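Local atomic coordinates of type III secretion system effector protein ExoU (Pseudomonas fluorescens, PDB entry 4QMK), a protein that probably hydrolyses host membrane phospholipids as a patatin-like phospholipase delivered by type III secretion, with a separate domain for localization to the plasma membrane. Residues M448-L453 with R471-A476. Numbering follows the deposited sequence.
Sequences MDDQML and RFRKDA
Arg473 reaches from helix 464-491 to the start of helix 450-461 and meets Met448, Asp450 and Leu453 there. Of residues 471-476, Arg473 alone touches residues 448-453, through both its guanidinium group and its aliphatic part. NH1 and NH2 both donate to one acceptor, the backbone carbonyl oxygen of Met448. The bond from Arg473 NH2 to Met448 O is 2.8 Å long, and the one from Arg473 NH1 to Met448 O is 2.9 Å. Both are bent at the hydrogen, as expected when two nitrogens share one oxygen. NH1 lies in the carbonyl plane, whereas NH2 is tilted from it.

Arg473 NH2 also forms a salt bridge of 2.9 Å with Asp450 OD1, and this bond is straighter, with an N-H...O angle of 162°. The carboxylate and guanidinium planes are turned 35° apart. Asp450 points CG away from its own carbonyl carbon (chi1 -68°), and its end leans toward the arginine.

Leu453 comes over a face of the guanidinium group. Leu453 CD2 sits over the centre of that face, 3.5 Å from Arg473 CZ. Leu453 CD2 also lies 3.7 Å from Arg473 CG. The arginine chain bends at chi2 and chi3, which lets one methyl meet both its root and its head.

Asp449 is the N-cap of helix 450-461: its OD1 accepts from Met452 N at 3.0 Å. Helix 441-446 and Trp522 of helix 517-526 also pack on Arg473. The contact joins two consecutive helices that run roughly antiparallel, linking the start of 450-461 to 464-491 well away from their connecting turn. Arg473 is buried, and three bonds from its two terminal nitrogens fix the rotation of its head. The carboxylate of Asp450 probably offsets much of its positive charge.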
loop_
_atom_site.group_PDB
_atom_site.type_symbol
_atom_site.label_atom_id
_atom_site.label_comp_id
_atom_site.label_asym_id
_atom_site.label_seq_id
_atom_site.Cartn_x
_atom_site.Cartn_y
_atom_site.Cartn_z
ATOM N N MET A 448 13.193 37.062 1.350
ATOM C CA MET A 448 13.406 36.515 2.698
ATOM C C MET A 448 12.187 35.788 3.192
ATOM O O MET A 448 11.067 36.267 3.028
ATOM C CB MET A 448 13.709 37.625 3.688
ATOM C CG MET A 448 14.793 38.549 3.195
ATOM S SD MET A 448 15.374 39.788 4.376
ATOM C CE MET A 448 13.823 40.275 4.996
ATOM N N ASP A 449 12.392 34.588 3.716
ATOM C CA ASP A 449 11.298 33.795 4.327
ATOM C C ASP A 449 10.890 34.436 5.633
ATOM O O ASP A 449 11.524 35.390 6.077
ATOM C CB ASP A 449 11.731 32.313 4.522
ATOM C CG ASP A 449 12.950 32.148 5.412
ATOM O OD1 ASP A 449 12.888 32.464 6.606
ATOM O OD2 ASP A 449 13.976 31.659 4.920
ATOM N N ASP A 450 9.817 33.969 6.230
ATOM C CA ASP A 450 9.278 34.653 7.430
ATOM C C ASP A 450 10.266 34.713 8.564
ATOM O O ASP A 450 10.435 35.752 9.179
ATOM C CB ASP A 450 7.986 34.016 7.889
ATOM C CG ASP A 450 6.829 34.244 6.910
ATOM O OD1 ASP A 450 6.983 35.010 5.919
ATOM O OD2 ASP A 450 5.745 33.650 7.124
ATOM N N GLN A 451 10.968 33.622 8.805
ATOM C CA GLN A 451 11.933 33.596 9.884
ATOM C C GLN A 451 13.020 34.654 9.702
ATOM O O GLN A 451 13.317 35.434 10.620
ATOM C CB GLN A 451 12.575 32.220 9.996
ATOM C CG GLN A 451 13.456 32.074 11.226
ATOM C CD GLN A 451 13.918 30.638 11.457
ATOM O OE1 GLN A 451 14.697 30.076 10.665
ATOM N NE2 GLN A 451 13.465 30.041 12.566
ATOM N N MET A 452 13.598 34.693 8.507
ATOM C CA MET A 452 14.674 35.634 8.199
ATOM C C MET A 452 14.160 37.049 8.306
ATOM O O MET A 452 14.847 37.905 8.849
ATOM C CB MET A 452 15.308 35.320 6.817
ATOM C CG MET A 452 16.335 36.305 6.302
ATOM S SD MET A 452 17.230 35.725 4.831
ATOM C CE MET A 452 18.292 34.518 5.627
ATOM N N LEU A 453 12.945 37.295 7.827
ATOM C CA LEU A 453 12.378 38.643 7.908
ATOM C C LEU A 453 12.136 39.070 9.326
ATOM O O LEU A 453 12.400 40.230 9.678
ATOM C CB LEU A 453 11.090 38.735 7.111
ATOM C CG LEU A 453 10.412 40.093 6.977
ATOM C CD1 LEU A 453 11.350 41.098 6.372
ATOM C CD2 LEU A 453 9.210 39.930 6.080
ATOM N N ARG A 471 5.209 46.119 5.856
ATOM C CA ARG A 471 3.762 46.240 5.876
ATOM C C ARG A 471 3.162 45.317 4.852
ATOM O O ARG A 471 2.192 44.636 5.150
ATOM C CB ARG A 471 3.327 47.692 5.623
ATOM C CG ARG A 471 1.895 47.995 5.965
ATOM C CD ARG A 471 1.613 47.909 7.451
ATOM N NE ARG A 471 0.432 48.716 7.873
ATOM C CZ ARG A 471 -0.834 48.282 7.876
ATOM N NH1 ARG A 471 -1.147 47.044 7.498
ATOM N NH2 ARG A 471 -1.798 49.089 8.254
ATOM N N PHE A 472 3.700 45.290 3.639
ATOM C CA PHE A 472 3.130 44.406 2.630
ATOM C C PHE A 472 3.176 42.984 3.091
ATOM O O PHE A 472 2.239 42.220 2.868
ATOM C CB PHE A 472 3.866 44.516 1.284
ATOM C CG PHE A 472 3.483 43.434 0.309
ATOM C CD1 PHE A 472 2.382 43.573 -0.480
ATOM C CD2 PHE A 472 4.211 42.241 0.254
ATOM C CE1 PHE A 472 2.015 42.572 -1.362
ATOM C CE2 PHE A 472 3.843 41.223 -0.605
ATOM C CZ PHE A 472 2.755 41.394 -1.435
ATOM N N ARG A 473 4.274 42.603 3.743
ATOM C CA ARG A 473 4.389 41.218 4.220
ATOM C C ARG A 473 3.416 40.921 5.333
ATOM O O ARG A 473 2.856 39.833 5.348
ATOM C CB ARG A 473 5.802 40.859 4.645
ATOM C CG ARG A 473 6.737 40.651 3.452
ATOM C CD ARG A 473 6.477 39.341 2.731
ATOM N NE ARG A 473 6.990 38.203 3.526
ATOM C CZ ARG A 473 8.241 37.765 3.487
ATOM N NH1 ARG A 473 9.119 38.332 2.704
ATOM N NH2 ARG A 473 8.606 36.761 4.254
ATOM N N LYS A 474 3.158 41.883 6.232
ATOM C CA LYS A 474 2.181 41.634 7.286
ATOM C C LYS A 474 0.803 41.475 6.641
ATOM O O LYS A 474 0.079 40.532 6.954
ATOM C CB LYS A 474 2.127 42.757 8.321
ATOM C CG LYS A 474 1.616 42.260 9.650
ATOM C CD LYS A 474 1.173 43.331 10.643
ATOM C CE LYS A 474 0.732 42.622 11.933
ATOM N NZ LYS A 474 0.098 43.474 12.980
ATOM N N ASP A 475 0.431 42.365 5.728
ATOM C CA ASP A 475 -0.864 42.214 5.108
ATOM C C ASP A 475 -0.952 40.892 4.375
ATOM O O ASP A 475 -1.982 40.254 4.409
ATOM C CB ASP A 475 -1.178 43.322 4.100
ATOM C CG ASP A 475 -1.258 44.687 4.712
ATOM O OD1 ASP A 475 -1.504 44.840 5.934
ATOM O OD2 ASP A 475 -1.058 45.629 3.941
ATOM N N ALA A 476 0.110 40.467 3.690
ATOM C CA ALA A 476 0.034 39.205 2.973
ATOM C C ALA A 476 -0.078 38.041 3.915
ATOM O O ALA A 476 -0.809 37.125 3.603
ATOM C CB ALA A 476 1.218 39.041 2.048
#